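Local structure of nonribosomal peptide synthase (Streptomyces sp. MJ635-86F5, 5JJP) at residues A[355-360]-A[430-435]; A[362-367]-A[381-386]. The protein adenylates aliphatic beta-amino acids, probably at the expense of ATP, as a member of the ANL group of adenylate-forming ligases. All coordinates share one frame; numbering follows the deposited sequence.

Contact 1. Residues A[355-360]-A[430-435]; sequences IGYAHH and DGRLYF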
loop_
_atom_site.group_PDB
_atom_site.type_symbol
_atom_site.label_atom_id
_atom_site.label_comp_id
_atom_site.label_asym_id
_atom_site.label_seq_id
_atom_site.Cartn_x
_atom_site.Cartn_y
_atom_site.Cartn_z
ATOM N N ILE A 355 5.337 6.844 18.130
ATOM C CA ILE A 355 5.455 6.087 16.885
ATOM C C ILE A 355 6.432 4.927 17.050
ATOM O O ILE A 355 6.727 4.208 16.101
ATOM C CB ILE A 355 5.826 6.999 15.678
ATOM C CG1 ILE A 355 7.142 7.733 15.911
ATOM C CG2 ILE A 355 4.722 8.017 15.427
ATOM C CD1 ILE A 355 7.655 8.515 14.714
ATOM N N GLY A 356 6.947 4.745 18.254
ATOM C CA GLY A 356 7.586 3.500 18.620
ATOM C C GLY A 356 8.916 3.285 17.971
ATOM O O GLY A 356 9.692 4.221 17.844
ATOM N N TYR A 357 9.195 2.031 17.621
ATOM C CA TYR A 357 10.409 1.641 16.901
ATOM C C TYR A 357 10.049 1.249 15.498
ATOM O O TYR A 357 8.943 0.792 15.264
ATOM C CB TYR A 357 11.065 0.411 17.536
ATOM C CG TYR A 357 11.381 0.518 19.025
ATOM C CD1 TYR A 357 12.470 1.259 19.464
ATOM C CD2 TYR A 357 10.621 -0.169 19.967
ATOM C CE1 TYR A 357 12.776 1.360 20.798
ATOM C CE2 TYR A 357 10.927 -0.108 21.313
ATOM C CZ TYR A 357 12.000 0.673 21.728
ATOM O OH TYR A 357 12.322 0.762 23.062
ATOM N N ALA A 358 10.965 1.435 14.554
ATOM C CA ALA A 358 10.726 0.965 13.195
ATOM C C ALA A 358 10.255 -0.482 13.199
ATOM O O ALA A 358 10.515 -1.198 14.130
ATOM C CB ALA A 358 11.976 1.092 12.367
ATOM N N HIS A 359 9.544 -0.908 12.162
ATOM C CA HIS A 359 9.007 -2.293 12.096
ATOM C C HIS A 359 10.146 -3.256 11.950
ATOM O O HIS A 359 11.273 -2.859 11.635
ATOM C CB HIS A 359 8.034 -2.504 10.926
ATOM C CG HIS A 359 8.649 -2.286 9.574
ATOM N ND1 HIS A 359 9.467 -3.221 8.969
ATOM C CD2 HIS A 359 8.545 -1.255 8.709
ATOM C CE1 HIS A 359 9.839 -2.769 7.783
ATOM N NE2 HIS A 359 9.285 -1.583 7.598
ATOM N N HIS A 360 9.833 -4.528 12.146
ATOM C CA HIS A 360 10.830 -5.540 12.248
ATOM C C HIS A 360 11.674 -5.499 10.945
ATOM O O HIS A 360 11.123 -5.433 9.816
ATOM C CB HIS A 360 10.135 -6.857 12.479
ATOM C CG HIS A 360 11.067 -7.984 12.669
ATOM N ND1 HIS A 360 11.600 -8.688 11.605
ATOM C CD2 HIS A 360 11.603 -8.512 13.789
ATOM C CE1 HIS A 360 12.431 -9.605 12.069
ATOM N NE2 HIS A 360 12.450 -9.519 13.390
ATOM N N ASP A 430 13.637 5.205 26.521
ATOM C CA ASP A 430 13.611 3.834 26.012
ATOM C C ASP A 430 13.951 3.768 24.533
ATOM O O ASP A 430 14.180 2.691 23.994
ATOM C CB ASP A 430 12.241 3.206 26.283
ATOM C CG ASP A 430 12.057 2.822 27.744
ATOM O OD1 ASP A 430 13.070 2.574 28.434
ATOM O OD2 ASP A 430 10.898 2.767 28.206
ATOM N N GLY A 431 13.993 4.919 23.871
ATOM C CA GLY A 431 14.427 4.970 22.478
ATOM C C GLY A 431 13.296 5.032 21.462
ATOM O O GLY A 431 13.539 5.043 20.266
ATOM N N ARG A 432 12.060 5.091 21.952
ATOM C CA ARG A 432 10.904 5.281 21.094
ATOM C C ARG A 432 10.848 6.722 20.605
ATOM O O ARG A 432 11.227 7.649 21.326
ATOM C CB ARG A 432 9.611 4.915 21.844
ATOM C CG ARG A 432 9.569 3.457 22.285
ATOM C CD ARG A 432 8.202 3.073 22.836
ATOM N NE ARG A 432 8.018 1.617 22.839
ATOM C CZ ARG A 432 8.465 0.785 23.788
ATOM N NH1 ARG A 432 9.149 1.243 24.851
ATOM N NH2 ARG A 432 8.236 -0.520 23.669
ATOM N N LEU A 433 10.323 6.919 19.406
ATOM C CA LEU A 433 10.181 8.251 18.878
ATOM C C LEU A 433 8.793 8.813 19.065
ATOM O O LEU A 433 7.819 8.081 19.277
ATOM C CB LEU A 433 10.547 8.278 17.382
ATOM C CG LEU A 433 11.903 7.712 17.005
ATOM C CD1 LEU A 433 12.196 7.945 15.537
ATOM C CD2 LEU A 433 12.987 8.330 17.870
ATOM N N TYR A 434 8.721 10.132 18.939
ATOM C CA TYR A 434 7.447 10.899 19.035
ATOM C C TYR A 434 7.444 11.938 17.923
ATOM O O TYR A 434 8.309 12.810 17.855
ATOM C CB TYR A 434 7.286 11.558 20.437
ATOM C CG TYR A 434 7.219 10.523 21.563
ATOM C CD1 TYR A 434 6.018 10.173 22.169
ATOM C CD2 TYR A 434 8.359 9.873 21.974
ATOM C CE1 TYR A 434 5.960 9.199 23.167
ATOM C CE2 TYR A 434 8.316 8.903 22.945
ATOM C CZ TYR A 434 7.126 8.579 23.551
ATOM O OH TYR A 434 7.153 7.607 24.510
ATOM N N PHE A 435 6.466 11.829 17.046
ATOM C CA PHE A 435 6.368 12.691 15.889
ATOM C C PHE A 435 6.042 14.132 16.272
ATOM O O PHE A 435 5.123 14.355 17.020
ATOM C CB PHE A 435 5.289 12.118 14.961
ATOM C CG PHE A 435 5.034 12.949 13.731
ATOM C CD1 PHE A 435 5.987 13.043 12.730
ATOM C CD2 PHE A 435 3.847 13.639 13.584
ATOM C CE1 PHE A 435 5.753 13.797 11.600
ATOM C CE2 PHE A 435 3.607 14.404 12.459
ATOM C CZ PHE A 435 4.560 14.478 11.462
#
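The carbonyl oxygen of Leu-433 takes two donors, the backbone N of Ile-355 at 3.0 Å and the hydroxyl of Thr-354. Thr-354 OG1 also accepts the N-H of Gly-356, so one threonine side chain ties both backbones together. Leu-433 N returns a nearly straight bond (169°) to Gly-356 O at 3.2 Å. Ile-355 and Gly-356 thus both face Leu-433, an arrangement that fits a classic beta bulge, and the positive phi of Gly-356 suits a residue without a side chain. Ile-355 turns CG1 between its backbone N and carbonyl carbon (chi1 59°), which brings CG1 to 3.7 Å from Leu-433 CB, while CG2 lies 4.2 Å from Phe-435 CB. At the more exposed end, Tyr-357 OH donates to Asp-430 O at 2.8 Å. The acceptor lies at the ring edge, in the ring plane, but the hydroxyl sits above the carbonyl plane and off its lone pairs. Arg-432 covers one face of this ring: its CG stands 4.0 Å from the ring centroid in a CH-pi contact, and the guanidinium, inclined 50° to the ring, has CE2 of Tyr-357 over its own face. Strand 433-438 pairs antiparallel with strand 417-427, while Leu-433 reaches Met-364 and Val-366 of strand 363-367, and both Leu-433 and Ile-355 meet Ile-383 of strand 381-386.

Contact 2. Residues A[362-367]-A[381-386]; sequences AEMDVY and GEIYLR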
loop_
_atom_site.group_PDB
_atom_site.type_symbol
_atom_site.label_atom_id
_atom_site.label_comp_id
_atom_site.label_asym_id
_atom_site.label_seq_id
_atom_site.Cartn_x
_atom_site.Cartn_y
_atom_site.Cartn_z
ATOM N N ALA A 362 13.850 -3.016 10.207
ATOM C CA ALA A 362 14.195 -1.631 9.912
ATOM C C ALA A 362 14.649 -0.957 11.177
ATOM O O ALA A 362 14.513 -1.535 12.255
ATOM C CB ALA A 362 13.002 -0.894 9.356
ATOM N N GLU A 363 15.150 0.270 11.058
ATOM C CA GLU A 363 15.559 1.067 12.212
ATOM C C GLU A 363 15.453 2.550 11.885
ATOM O O GLU A 363 15.833 3.025 10.794
ATOM C CB GLU A 363 16.995 0.727 12.595
ATOM C CG GLU A 363 17.463 1.188 13.978
ATOM C CD GLU A 363 18.987 1.131 14.063
ATOM O OE1 GLU A 363 19.647 2.044 13.497
ATOM O OE2 GLU A 363 19.536 0.172 14.669
ATOM N N MET A 364 14.952 3.320 12.848
ATOM C CA MET A 364 14.903 4.759 12.655
ATOM C C MET A 364 15.409 5.436 13.896
ATOM O O MET A 364 15.261 4.919 14.998
ATOM C CB MET A 364 13.502 5.228 12.304
ATOM C CG MET A 364 12.443 4.845 13.298
ATOM S SD MET A 364 10.795 5.401 12.773
ATOM C CE MET A 364 9.934 5.008 14.268
ATOM N N ASP A 365 16.066 6.578 13.687
ATOM C CA ASP A 365 16.601 7.395 14.771
ATOM C C ASP A 365 16.576 8.850 14.338
ATOM O O ASP A 365 16.265 9.161 13.187
ATOM C CB ASP A 365 18.028 6.961 15.128
ATOM C CG ASP A 365 18.473 7.425 16.553
ATOM O OD1 ASP A 365 17.637 7.970 17.349
ATOM O OD2 ASP A 365 19.684 7.261 16.844
ATOM N N VAL A 366 16.911 9.739 15.268
ATOM C CA VAL A 366 16.660 11.168 15.106
ATOM C C VAL A 366 18.029 11.846 14.971
ATOM O O VAL A 366 18.974 11.448 15.649
ATOM C CB VAL A 366 15.755 11.589 16.269
ATOM C CG1 VAL A 366 16.183 12.864 16.916
ATOM C CG2 VAL A 366 14.318 11.668 15.795
ATOM N N TYR A 367 18.151 12.797 14.040
ATOM C CA TYR A 367 19.451 13.392 13.668
ATOM C C TYR A 367 19.423 14.883 13.721
ATOM O O TYR A 367 18.437 15.482 13.352
ATOM C CB TYR A 367 19.873 12.973 12.263
ATOM C CG TYR A 367 20.507 11.584 12.241
ATOM C CD1 TYR A 367 19.720 10.439 12.358
ATOM C CD2 TYR A 367 21.878 11.422 12.162
ATOM C CE1 TYR A 367 20.277 9.177 12.391
ATOM C CE2 TYR A 367 22.438 10.170 12.191
ATOM C CZ TYR A 367 21.637 9.047 12.330
ATOM O OH TYR A 367 22.207 7.792 12.316
ATOM N N GLY A 381 14.923 16.195 16.495
ATOM C CA GLY A 381 15.783 16.112 15.293
ATOM C C GLY A 381 14.972 15.510 14.152
ATOM O O GLY A 381 13.772 15.282 14.307
ATOM N N GLU A 382 15.629 15.263 13.023
ATOM C CA GLU A 382 14.976 14.700 11.839
ATOM C C GLU A 382 15.098 13.183 11.827
ATOM O O GLU A 382 16.176 12.647 12.125
ATOM C CB GLU A 382 15.621 15.218 10.567
ATOM C CG GLU A 382 14.941 14.690 9.323
ATOM C CD GLU A 382 15.512 15.271 8.039
ATOM O OE1 GLU A 382 16.609 15.874 8.098
ATOM O OE2 GLU A 382 14.889 15.042 6.981
ATOM N N ILE A 383 13.990 12.495 11.526
ATOM C CA ILE A 383 14.025 11.006 11.463
ATOM C C ILE A 383 14.717 10.577 10.181
ATOM O O ILE A 383 14.342 11.036 9.121
ATOM C CB ILE A 383 12.633 10.338 11.496
ATOM C CG1 ILE A 383 11.889 10.681 12.778
ATOM C CG2 ILE A 383 12.758 8.826 11.403
ATOM C CD1 ILE A 383 10.391 10.402 12.693
ATOM N N TYR A 384 15.783 9.781 10.334
ATOM C CA TYR A 384 16.434 9.030 9.255
ATOM C C TYR A 384 16.024 7.549 9.371
ATOM O O TYR A 384 16.150 6.949 10.426
ATOM C CB TYR A 384 17.946 9.088 9.332
ATOM C CG TYR A 384 18.588 10.418 8.957
ATOM C CD1 TYR A 384 17.966 11.645 9.240
ATOM C CD2 TYR A 384 19.863 10.450 8.409
ATOM C CE1 TYR A 384 18.595 12.858 8.939
ATOM C CE2 TYR A 384 20.502 11.643 8.093
ATOM C CZ TYR A 384 19.878 12.844 8.375
ATOM O OH TYR A 384 20.485 14.022 8.060
ATOM N N LEU A 385 15.510 6.987 8.251
ATOM C CA LEU A 385 15.023 5.598 8.212
ATOM C C LEU A 385 16.007 4.695 7.460
ATOM O O LEU A 385 16.351 4.929 6.312
ATOM C CB LEU A 385 13.657 5.562 7.589
ATOM C CG LEU A 385 12.996 4.215 7.379
ATOM C CD1 LEU A 385 12.576 3.512 8.656
ATOM C CD2 LEU A 385 11.780 4.467 6.519
ATOM N N ARG A 386 16.477 3.677 8.164
ATOM C CA ARG A 386 17.321 2.664 7.640
ATOM C C ARG A 386 16.403 1.442 7.423
ATOM O O ARG A 386 15.878 0.881 8.372
ATOM C CB ARG A 386 18.408 2.346 8.664
ATOM C CG ARG A 386 19.409 1.298 8.242
ATOM C CD ARG A 386 20.344 0.948 9.379
ATOM N NE ARG A 386 20.989 2.139 9.947
ATOM C CZ ARG A 386 22.138 2.647 9.487
ATOM N NH1 ARG A 386 22.778 2.103 8.460
ATOM N NH2 ARG A 386 22.647 3.693 10.076
#
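Tyr-367 and Tyr-384 stack face to face with centroids 4.3 Å apart and planes at 21°, although the two side chains cross at about a right angle. Tyr-367 CG lies over the centre of the Tyr-384 ring, whereas Tyr-384 CD2 sits toward the rim of the Tyr-367 face. Both rings have CG opposite the carbonyl carbon (chi1 -81° and -72°), and Tyr-367 CB adds a CH-pi contact 3.9 Å from the Tyr-384 centroid. The stack is diagonal, since Tyr-367 pairs with Glu-382 and Tyr-384 with Asp-365, both as hydrogen-bonded antiparallel pairs. Replacing Tyr-384 with an alanine would probably open a gap against the face of Tyr-367 and let its ring turn. Farther along this face Glu-363 and Arg-386 run side by side; their salt bridge is long, OE1 to NE 3.8 Å, and the stronger partner of Arg-386 is Asp-408, salt-bridged to NH2. On the other face Met-364 lies alongside Ile-383, CB to CG2 3.8 Å, and Val-366 CG2 meets Ile-383 CG1. That face is apolar and suited to burial, whereas the tyrosine stack lies between charged groups, Glu-382 held by Arg-420 and Arg-386 by Asp-408, so these charges are probably balanced locally.

From the N terminus, the chain leaves strand 338-341, enters the loop holding residues 355-360 and runs directly into strand 363-367. Contact 2 closes first, through a connection of 13 residues between strands 363-367 and 381-386. The chain then passes helix 398-404 and strands 405-407 and 417-427 before 430-435 returns to the loop, so contact 1 closes the wider circuit and encloses contact 2. Their centres lie about 9 Å apart, and Met-364 CE bridges them, 3.7 Å from Gly-356 O. Together they tie the connection from the six-stranded mixed sheet, whose edge strand is 338-341, to both the first hairpin and the last modelled strand of the antiparallel sheet.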